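Local atomic coordinates of processed glycerol phosphate lipoteichoic acid synthase 2 (Bacillus subtilis, PDB entry 2W8D), a protein that belongs to the lipoteichoic acid synthase family and carries a metal-binding domain of the sulfatase type, within the alkaline phosphatase clan. Residues T8-Y13 with S392-N397; L42-I47 with T69-N74; P58-L63 with I253-D258. One frame throughout, in Å; residues are numbered along the deposited sequence.

Contact 1: residues T8-Y13 with S392-N397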
loop_
_atom_site.group_PDB
_atom_site.type_symbol
_atom_site.label_atom_id
_atom_site.label_comp_id
_atom_site.label_asym_id
_atom_site.label_seq_id
_atom_site.Cartn_x
_atom_site.Cartn_y
_atom_site.Cartn_z
ATOM N N THR A 8 -1.473 6.899 27.607
ATOM C CA THR A 8 -2.110 8.199 27.810
ATOM C C THR A 8 -1.552 9.269 26.870
ATOM O O THR A 8 -2.313 9.931 26.159
ATOM C CB THR A 8 -2.005 8.674 29.295
ATOM O OG1 THR A 8 -2.508 7.655 30.169
ATOM C CG2 THR A 8 -2.791 9.956 29.516
ATOM N N GLU A 9 -0.229 9.417 26.865
ATOM C CA GLU A 9 0.439 10.441 26.063
ATOM C C GLU A 9 0.179 10.240 24.564
ATOM O O GLU A 9 -0.070 11.211 23.828
ATOM C CB GLU A 9 1.943 10.445 26.361
ATOM C CG GLU A 9 2.686 11.711 25.917
ATOM C CD GLU A 9 4.116 11.431 25.435
ATOM O OE1 GLU A 9 4.809 10.565 26.031
ATOM O OE2 GLU A 9 4.548 12.087 24.457
ATOM N N VAL A 10 0.226 8.981 24.124
ATOM C CA VAL A 10 -0.037 8.655 22.725
ATOM C C VAL A 10 -1.504 8.894 22.354
ATOM O O VAL A 10 -1.804 9.404 21.272
ATOM C CB VAL A 10 0.431 7.222 22.340
ATOM C CG1 VAL A 10 -0.126 6.807 20.982
ATOM C CG2 VAL A 10 1.952 7.151 22.297
ATOM N N GLU A 11 -2.414 8.549 23.258
ATOM C CA GLU A 11 -3.835 8.750 23.002
ATOM C C GLU A 11 -4.199 10.240 22.895
ATOM O O GLU A 11 -4.998 10.628 22.040
ATOM C CB GLU A 11 -4.660 8.040 24.075
ATOM C CG GLU A 11 -6.147 8.319 24.043
ATOM C CD GLU A 11 -6.846 7.848 25.298
ATOM O OE1 GLU A 11 -6.188 7.718 26.358
ATOM O OE2 GLU A 11 -8.066 7.611 25.226
ATOM N N ASN A 12 -3.596 11.064 23.750
ATOM C CA ASN A 12 -3.855 12.508 23.746
ATOM C C ASN A 12 -3.379 13.216 22.483
ATOM O O ASN A 12 -3.976 14.197 22.043
ATOM C CB ASN A 12 -3.263 13.168 24.990
ATOM C CG ASN A 12 -4.017 12.793 26.248
ATOM O OD1 ASN A 12 -5.230 12.568 26.212
ATOM N ND2 ASN A 12 -3.306 12.707 27.366
ATOM N N TYR A 13 -2.297 12.708 21.912
ATOM C CA TYR A 13 -1.777 13.228 20.666
ATOM C C TYR A 13 -2.605 12.732 19.461
ATOM O O TYR A 13 -2.922 13.528 18.575
ATOM C CB TYR A 13 -0.274 12.919 20.566
ATOM C CG TYR A 13 0.344 13.117 19.208
ATOM C CD1 TYR A 13 1.130 14.246 18.918
ATOM C CD2 TYR A 13 0.153 12.164 18.206
ATOM C CE1 TYR A 13 1.697 14.407 17.653
ATOM C CE2 TYR A 13 0.698 12.320 16.962
ATOM C CZ TYR A 13 1.469 13.427 16.687
ATOM O OH TYR A 13 1.997 13.508 15.416
ATOM N N SER A 392 3.971 6.470 16.908
ATOM C CA SER A 392 3.862 5.140 16.367
ATOM C C SER A 392 4.873 4.173 17.029
ATOM O O SER A 392 4.478 3.080 17.473
ATOM C CB SER A 392 3.982 5.165 14.838
ATOM O OG SER A 392 3.832 3.864 14.286
ATOM N N ASP A 393 6.152 4.561 17.087
ATOM C CA ASP A 393 7.202 3.720 17.725
ATOM C C ASP A 393 6.902 3.386 19.183
ATOM O O ASP A 393 7.152 2.257 19.613
ATOM C CB ASP A 393 8.626 4.277 17.564
ATOM C CG ASP A 393 9.149 4.157 16.106
ATOM O OD1 ASP A 393 8.678 3.260 15.366
ATOM O OD2 ASP A 393 10.023 4.957 15.695
ATOM N N LYS A 394 6.319 4.316 19.935
ATOM C CA LYS A 394 5.926 3.974 21.319
ATOM C C LYS A 394 4.916 2.840 21.351
ATOM O O LYS A 394 5.002 1.950 22.201
ATOM C CB LYS A 394 5.387 5.184 22.077
ATOM C CG LYS A 394 6.493 6.065 22.604
ATOM C CD LYS A 394 6.009 7.465 22.980
ATOM C CE LYS A 394 7.034 8.124 23.852
ATOM N NZ LYS A 394 7.492 9.390 23.230
ATOM N N ILE A 395 3.975 2.870 20.412
ATOM C CA ILE A 395 2.940 1.846 20.350
ATOM C C ILE A 395 3.543 0.472 20.047
ATOM O O ILE A 395 3.256 -0.514 20.743
ATOM C CB ILE A 395 1.820 2.221 19.347
ATOM C CG1 ILE A 395 0.903 3.291 19.966
ATOM C CG2 ILE A 395 0.980 1.004 18.954
ATOM C CD1 ILE A 395 0.019 4.037 18.886
ATOM N N ILE A 396 4.418 0.430 19.053
ATOM C CA ILE A 396 4.953 -0.823 18.583
ATOM C C ILE A 396 5.994 -1.394 19.538
ATOM O O ILE A 396 5.940 -2.586 19.873
ATOM C CB ILE A 396 5.430 -0.687 17.126
ATOM C CG1 ILE A 396 4.326 -1.213 16.191
ATOM C CG2 ILE A 396 6.665 -1.459 16.872
ATOM C CD1 ILE A 396 3.570 -0.187 15.631
ATOM N N ASN A 397 6.897 -0.537 20.018
ATOM C CA ASN A 397 7.963 -0.949 20.915
ATOM C C ASN A 397 7.438 -1.364 22.280
ATOM O O ASN A 397 8.007 -2.245 22.911
ATOM C CB ASN A 397 8.997 0.169 21.124
ATOM C CG ASN A 397 9.682 0.601 19.833
ATOM O OD1 ASN A 397 9.709 -0.132 18.846
ATOM N ND2 ASN A 397 10.238 1.812 19.838
#

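Contact 2: residues L42-I47 with T69-N74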
loop_
_atom_site.group_PDB
_atom_site.type_symbol
_atom_site.label_atom_id
_atom_site.label_comp_id
_atom_site.label_asym_id
_atom_site.label_seq_id
_atom_site.Cartn_x
_atom_site.Cartn_y
_atom_site.Cartn_z
ATOM N N LEU A 42 5.885 -1.505 -8.148
ATOM C CA LEU A 42 5.384 -0.557 -9.150
ATOM C C LEU A 42 5.459 0.913 -8.692
ATOM O O LEU A 42 4.848 1.301 -7.692
ATOM C CB LEU A 42 3.956 -0.926 -9.535
ATOM C CG LEU A 42 3.500 -0.169 -10.788
ATOM C CD1 LEU A 42 4.268 -0.645 -12.029
ATOM C CD2 LEU A 42 1.987 -0.275 -10.989
ATOM N N GLN A 43 6.216 1.720 -9.419
ATOM C CA GLN A 43 6.428 3.155 -9.055
ATOM C C GLN A 43 5.563 4.035 -9.956
ATOM O O GLN A 43 5.270 3.670 -11.086
ATOM C CB GLN A 43 7.916 3.544 -9.193
ATOM C CG GLN A 43 8.832 2.798 -8.202
ATOM C CD GLN A 43 10.326 2.955 -8.467
ATOM O OE1 GLN A 43 10.883 4.074 -8.417
ATOM N NE2 GLN A 43 10.994 1.834 -8.715
ATOM N N SER A 44 5.208 5.212 -9.461
ATOM C CA SER A 44 4.339 6.132 -10.165
ATOM C C SER A 44 4.919 6.643 -11.485
ATOM O O SER A 44 4.154 7.007 -12.356
ATOM C CB SER A 44 3.980 7.329 -9.266
ATOM O OG SER A 44 3.104 6.956 -8.191
ATOM N N PHE A 45 6.243 6.690 -11.645
ATOM C CA PHE A 45 6.792 7.168 -12.925
ATOM C C PHE A 45 6.330 6.349 -14.134
ATOM O O PHE A 45 6.294 6.870 -15.244
ATOM C CB PHE A 45 8.325 7.315 -12.920
ATOM C CG PHE A 45 9.066 6.024 -13.110
ATOM C CD1 PHE A 45 9.385 5.576 -14.372
ATOM C CD2 PHE A 45 9.454 5.263 -12.020
ATOM C CE1 PHE A 45 10.068 4.352 -14.538
ATOM C CE2 PHE A 45 10.146 4.085 -12.178
ATOM C CZ PHE A 45 10.430 3.612 -13.440
ATOM N N ILE A 46 6.012 5.081 -13.904
ATOM C CA ILE A 46 5.473 4.181 -14.909
ATOM C C ILE A 46 4.120 4.605 -15.490
ATOM O O ILE A 46 3.823 4.301 -16.650
ATOM C CB ILE A 46 5.347 2.745 -14.345
ATOM C CG1 ILE A 46 6.720 2.084 -14.434
ATOM C CG2 ILE A 46 4.500 1.924 -15.181
ATOM C CD1 ILE A 46 7.354 2.202 -15.862
ATOM N N ILE A 47 3.313 5.288 -14.680
ATOM C CA ILE A 47 2.003 5.761 -15.106
ATOM C C ILE A 47 2.188 6.798 -16.209
ATOM O O ILE A 47 2.918 7.786 -16.043
ATOM C CB ILE A 47 1.190 6.314 -13.915
ATOM C CG1 ILE A 47 0.934 5.229 -12.866
ATOM C CG2 ILE A 47 -0.146 6.857 -14.374
ATOM C CD1 ILE A 47 0.343 3.911 -13.403
ATOM N N THR A 69 -12.523 6.858 -11.014
ATOM C CA THR A 69 -11.551 6.266 -10.103
ATOM C C THR A 69 -10.715 7.359 -9.439
ATOM O O THR A 69 -10.260 8.284 -10.107
ATOM C CB THR A 69 -10.659 5.280 -10.855
ATOM O OG1 THR A 69 -11.483 4.379 -11.598
ATOM C CG2 THR A 69 -9.775 4.491 -9.901
ATOM N N PHE A 70 -10.565 7.267 -8.116
ATOM C CA PHE A 70 -9.667 8.141 -7.375
ATOM C C PHE A 70 -8.283 7.690 -7.724
ATOM O O PHE A 70 -7.959 6.509 -7.565
ATOM C CB PHE A 70 -9.756 7.978 -5.864
ATOM C CG PHE A 70 -11.042 8.454 -5.230
ATOM C CD1 PHE A 70 -11.195 9.770 -4.843
ATOM C CD2 PHE A 70 -12.042 7.552 -4.906
ATOM C CE1 PHE A 70 -12.340 10.186 -4.212
ATOM C CE2 PHE A 70 -13.188 7.958 -4.266
ATOM C CZ PHE A 70 -13.341 9.272 -3.920
ATOM N N TYR A 71 -7.464 8.619 -8.195
ATOM C CA TYR A 71 -6.053 8.346 -8.394
ATOM C C TYR A 71 -5.255 9.424 -7.649
ATOM O O TYR A 71 -5.607 10.601 -7.719
ATOM C CB TYR A 71 -5.705 8.339 -9.888
ATOM C CG TYR A 71 -4.210 8.224 -10.139
ATOM C CD1 TYR A 71 -3.511 7.095 -9.704
ATOM C CD2 TYR A 71 -3.500 9.244 -10.777
ATOM C CE1 TYR A 71 -2.155 6.975 -9.912
ATOM C CE2 TYR A 71 -2.107 9.146 -10.981
ATOM C CZ TYR A 71 -1.455 8.005 -10.538
ATOM O OH TYR A 71 -0.097 7.853 -10.704
ATOM N N PHE A 72 -4.220 8.997 -6.924
ATOM C CA PHE A 72 -3.376 9.862 -6.114
ATOM C C PHE A 72 -1.951 9.808 -6.671
ATOM O O PHE A 72 -1.285 8.763 -6.580
ATOM C CB PHE A 72 -3.376 9.400 -4.639
ATOM C CG PHE A 72 -4.765 9.208 -4.047
ATOM C CD1 PHE A 72 -5.344 10.189 -3.247
ATOM C CD2 PHE A 72 -5.483 8.047 -4.282
ATOM C CE1 PHE A 72 -6.614 10.014 -2.704
ATOM C CE2 PHE A 72 -6.755 7.869 -3.737
ATOM C CZ PHE A 72 -7.316 8.858 -2.948
ATOM N N ASP A 73 -1.489 10.937 -7.232
ATOM C CA ASP A 73 -0.191 11.035 -7.904
ATOM C C ASP A 73 0.961 11.594 -7.023
ATOM O O ASP A 73 2.130 11.686 -7.457
ATOM C CB ASP A 73 -0.347 11.833 -9.210
ATOM C CG ASP A 73 -0.756 13.276 -8.968
ATOM O OD1 ASP A 73 -1.526 13.577 -8.042
ATOM O OD2 ASP A 73 -0.311 14.140 -9.712
ATOM N N ASN A 74 0.624 11.971 -5.798
ATOM C CA ASN A 74 1.619 12.322 -4.803
ATOM C C ASN A 74 1.515 11.440 -3.537
ATOM O O ASN A 74 1.493 11.921 -2.413
ATOM C CB ASN A 74 1.509 13.792 -4.467
ATOM C CG ASN A 74 1.867 14.670 -5.619
ATOM O OD1 ASN A 74 2.875 14.454 -6.299
ATOM N ND2 ASN A 74 1.066 15.687 -5.838
HETATM O O HOH W 1 1.737 8.344 -6.422
#

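Contact 3: residues P58-L63 with I253-D258. With MG (magnesium ion), chain C.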
loop_
_atom_site.group_PDB
_atom_site.type_symbol
_atom_site.label_atom_id
_atom_site.label_comp_id
_atom_site.label_asym_id
_atom_site.label_seq_id
_atom_site.Cartn_x
_atom_site.Cartn_y
_atom_site.Cartn_z
ATOM N N PRO A 58 -1.241 0.448 -19.908
ATOM C CA PRO A 58 -2.458 1.060 -20.472
ATOM C C PRO A 58 -3.740 0.911 -19.630
ATOM O O PRO A 58 -4.588 1.818 -19.647
ATOM C CB PRO A 58 -2.641 0.341 -21.844
ATOM C CG PRO A 58 -1.893 -0.972 -21.711
ATOM C CD PRO A 58 -0.656 -0.531 -20.842
ATOM N N PHE A 59 -3.915 -0.200 -18.914
ATOM C CA PHE A 59 -5.114 -0.287 -18.063
ATOM C C PHE A 59 -5.081 0.696 -16.895
ATOM O O PHE A 59 -6.070 1.388 -16.621
ATOM C CB PHE A 59 -5.375 -1.702 -17.533
ATOM C CG PHE A 59 -6.760 -1.878 -16.988
ATOM C CD1 PHE A 59 -7.866 -1.879 -17.858
ATOM C CD2 PHE A 59 -6.966 -1.991 -15.609
ATOM C CE1 PHE A 59 -9.189 -2.064 -17.379
ATOM C CE2 PHE A 59 -8.254 -2.153 -15.096
ATOM C CZ PHE A 59 -9.394 -2.208 -15.994
ATOM N N LEU A 60 -3.930 0.755 -16.233
ATOM C CA LEU A 60 -3.752 1.600 -15.055
ATOM C C LEU A 60 -3.871 3.048 -15.484
ATOM O O LEU A 60 -4.508 3.842 -14.791
ATOM C CB LEU A 60 -2.426 1.293 -14.343
ATOM C CG LEU A 60 -2.402 -0.125 -13.702
ATOM C CD1 LEU A 60 -1.057 -0.474 -12.995
ATOM C CD2 LEU A 60 -3.563 -0.420 -12.741
ATOM N N ASN A 61 -3.295 3.380 -16.641
ATOM C CA ASN A 61 -3.483 4.704 -17.265
ATOM C C ASN A 61 -4.940 5.096 -17.461
ATOM O O ASN A 61 -5.318 6.227 -17.165
ATOM C CB ASN A 61 -2.743 4.813 -18.615
ATOM C CG ASN A 61 -1.267 4.588 -18.471
ATOM O OD1 ASN A 61 -0.734 4.541 -17.349
ATOM N ND2 ASN A 61 -0.593 4.414 -19.593
ATOM N N LYS A 62 -5.759 4.174 -17.948
ATOM C CA LYS A 62 -7.176 4.496 -18.157
ATOM C C LYS A 62 -7.830 4.840 -16.806
ATOM O O LYS A 62 -8.538 5.827 -16.683
ATOM C CB LYS A 62 -7.919 3.357 -18.867
ATOM C CG LYS A 62 -9.230 3.803 -19.481
ATOM C CD LYS A 62 -10.059 2.642 -20.041
ATOM C CE LYS A 62 -10.607 1.736 -18.947
ATOM N NZ LYS A 62 -11.754 0.922 -19.460
ATOM N N LEU A 63 -7.541 4.060 -15.788
ATOM C CA LEU A 63 -8.053 4.352 -14.443
ATOM C C LEU A 63 -7.585 5.710 -13.938
ATOM O O LEU A 63 -8.345 6.440 -13.302
ATOM C CB LEU A 63 -7.586 3.279 -13.454
ATOM C CG LEU A 63 -7.986 1.846 -13.782
ATOM C CD1 LEU A 63 -7.484 0.933 -12.710
ATOM C CD2 LEU A 63 -9.522 1.732 -13.915
ATOM N N ILE A 253 -12.369 -1.251 -4.570
ATOM C CA ILE A 253 -11.088 -1.819 -4.975
ATOM C C ILE A 253 -10.042 -0.766 -4.719
ATOM O O ILE A 253 -10.193 0.375 -5.148
ATOM C CB ILE A 253 -11.129 -2.226 -6.458
ATOM C CG1 ILE A 253 -12.266 -3.265 -6.670
ATOM C CG2 ILE A 253 -9.730 -2.686 -6.933
ATOM C CD1 ILE A 253 -12.691 -3.510 -8.069
ATOM N N VAL A 254 -9.000 -1.149 -3.992
ATOM C CA VAL A 254 -7.925 -0.255 -3.595
ATOM C C VAL A 254 -6.624 -0.900 -4.035
ATOM O O VAL A 254 -6.280 -1.990 -3.553
ATOM C CB VAL A 254 -7.815 -0.219 -2.043
ATOM C CG1 VAL A 254 -6.682 0.710 -1.585
ATOM C CG2 VAL A 254 -9.136 0.106 -1.390
HETATM N N MSE A 255 -5.862 -0.221 -4.889
HETATM C CA MSE A 255 -4.608 -0.769 -5.398
HETATM C C MSE A 255 -3.454 0.148 -5.168
HETATM O O MSE A 255 -3.542 1.364 -5.418
HETATM C CB MSE A 255 -4.696 -1.098 -6.877
HETATM C CG MSE A 255 -5.882 -1.991 -7.166
HETATM SE SE MSE A 255 -5.839 -2.567 -9.006
HETATM C CE MSE A 255 -6.152 -0.829 -9.900
ATOM N N TYR A 256 -2.339 -0.447 -4.768
ATOM C CA TYR A 256 -1.161 0.347 -4.458
ATOM C C TYR A 256 0.143 -0.340 -4.847
ATOM O O TYR A 256 0.320 -1.557 -4.627
ATOM C CB TYR A 256 -1.139 0.641 -2.950
ATOM C CG TYR A 256 -1.016 -0.587 -2.095
ATOM C CD1 TYR A 256 0.219 -0.975 -1.605
ATOM C CD2 TYR A 256 -2.134 -1.349 -1.747
ATOM C CE1 TYR A 256 0.369 -2.126 -0.824
ATOM C CE2 TYR A 256 -2.001 -2.516 -0.977
ATOM C CZ TYR A 256 -0.748 -2.885 -0.493
ATOM O OH TYR A 256 -0.559 -3.997 0.326
ATOM N N GLY A 257 1.089 0.454 -5.349
ATOM C CA GLY A 257 2.449 -0.056 -5.486
ATOM C C GLY A 257 2.997 -0.221 -4.076
ATOM O O GLY A 257 2.763 0.647 -3.226
ATOM N N ASP A 258 3.702 -1.319 -3.798
ATOM C CA ASP A 258 4.144 -1.545 -2.391
ATOM C C ASP A 258 5.416 -0.755 -1.988
ATOM O O ASP A 258 5.529 -0.284 -0.851
ATOM C CB ASP A 258 4.217 -3.044 -2.044
ATOM C CG ASP A 258 5.197 -3.815 -2.916
ATOM O OD1 ASP A 258 5.626 -3.301 -3.981
ATOM O OD2 ASP A 258 5.580 -4.938 -2.512
HETATM MG MG MG C . 7.325 -6.085 -2.906
#

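Contact 1: residues T8-Y13 with S392-N397
A roughly antiparallel, clearly inclined helix pair joins the first and last helices of the chain, and its seam is carried by Val-10 on one side and by Lys-394 and Ile-395 on the other. Val-10 straddles the gap with both methyls. CG1 reaches CD1 of Ile-395 at 3.5 Å and lies 3.8 Å from Ile-395 CG1, while CG2 rests 4.0 Å from Lys-394 CB, against the aliphatic start of that chain. With chi1 of Val-10 at 168°, CG1 lies opposite the backbone N and points to Ile-395, while CG2, beside that N, faces Lys-394. The axes of the short segments approach to 10.2 Å with an angle of 140° between their directions, so helix 6-17 near the start of the chain packs across the last turns of helix 380-397. Met-391, on the latter helix, also touches Val-10 and Glu-9. Leu-95 covers Ile-395 from a neighbouring loop. Toward the exposed rim the contact turns polar. Glu-9, bent at chi2, brings its carboxylate near the end of Lys-394, the two chains crossing at a slant; OE1 stands 4.0 Å from Lys-394 CE and 4.1 Å from Lys-394 NZ, too long for a salt bridge. Any attraction there is probably diffuse, since the ammonium group pairs with Glu-390 on its own helix.

Contact 2: residues L42-I47 with T69-N74
Tyr-71 turns its CG opposite the backbone N (chi1 173°), and this sends the phenol from its strand toward Ile-47 and Ser-44; Ile-47, with chi1 at -62°, keeps CG1 beside its own backbone N and CG2 beside its carbonyl carbon. The isoleucine therefore meets the phenol oxygen with its branch point and both branches: Tyr-71 OH is 3.6 Å from Ile-47 CG1 and 3.8 Å from Ile-47 CB. The two side chains run past each other in opposite directions, and CG2 of Ile-47 comes obliquely to the ring, 4.2 Å from Tyr-71 CZ. In the sulfatase-type fold this joins a loop leaving central strand 33-39 to strand 70-76 of the same mixed sheet. The loop makes a short 3-10 turn at residues 44-46, with Ile-47 N bonded to Ser-44 O. On the strand side, the Tyr-71 ring stacks with Phe-293 of the adjoining antiparallel strand 292-296, which probably limits the ring's rotation. Ser-44 approaches the phenol less closely, its OG lying 4.2 Å from Tyr-71 OH. Its hydroxyl instead works through a water, which sits 2.6 Å from Ser-44 OG and lies 3.1 Å from Phe-72 O, to which it probably donates. The water links the serine to the strand backbone beside the isoleucine-phenol contact; Leu-60 and Asn-61 of helix 58-65 pack against Ile-47.

Contact 3: residues P58-L63 with I253-D258
Met-255, present as selenomethionine, contributes the most buried surface, and its terminal methyl alone makes the touch with Leu-60 and Leu-63. The side chain leaves strand 251-257 extended through chi2 and then bends at chi3 (-67°), bringing CE beyond the selenium to the helix. There CE lies 3.6 Å from Leu-63 CD1 and 3.9 Å from Leu-60 CD2. These leucines are three residues apart, so they project from the same side of helix 58-65 and offer one methyl each. The approaches differ: Leu-63 meets the selenomethionine side chain at about a right angle, whereas Leu-60 comes to it on a slant. With the nearest CA atoms, those of Leu-60 and Met-255, 10.0 Å apart, the long flexible side chain spans most of the gap between helix and sheet. Ile-235 of helix 219-244 and Val-37 of strand 33-39 add to the packing around Met-255, and Leu-42 lies against Leu-60. This is the helix-on-sheet core of an alkaline phosphatase-type domain, in which strand 251-257 runs parallel to strand 33-39 and leads into the metal site. Just past the strand's end, Asp-258 OD2 binds the magnesium ion at 2.1 Å, alongside Glu-40, His-259 and the phosphothreonine at position 84. The other carboxylate oxygen, OD1, accepts a hydrogen bond from Ser-41 N, which probably helps orient the ligand. The helix contact is wholly apolar and lies within the strand, away from the metal: it rests on dispersion among three buried methyls, while Asp-258, beyond the strand's C-terminal end, supplies charge and coordination.

How the contacts relate
Contacts 2 and 3 form a continuous region of the sulfatase-type domain, their centres about 7 Å apart, and both reach the same mixed sheet. Helix 58-65 connects them: Leu-42 CD2 meets Leu-60 CD1 at 3.7 Å, and Thr-69 CB lies 3.6 Å from Leu-63 O. Contact 3 is fully buried and made of methyls alone, whereas contact 2, only partly buried, mixes a phenol and an isoleucine with a water bridge. Contact 1 lies on the opposite side of the chain's centre, its centre more than 30 Å from either. There two terminal helices share an apolar seam that gives way to loosely associated charges, and the loop it closes contains both other contacts.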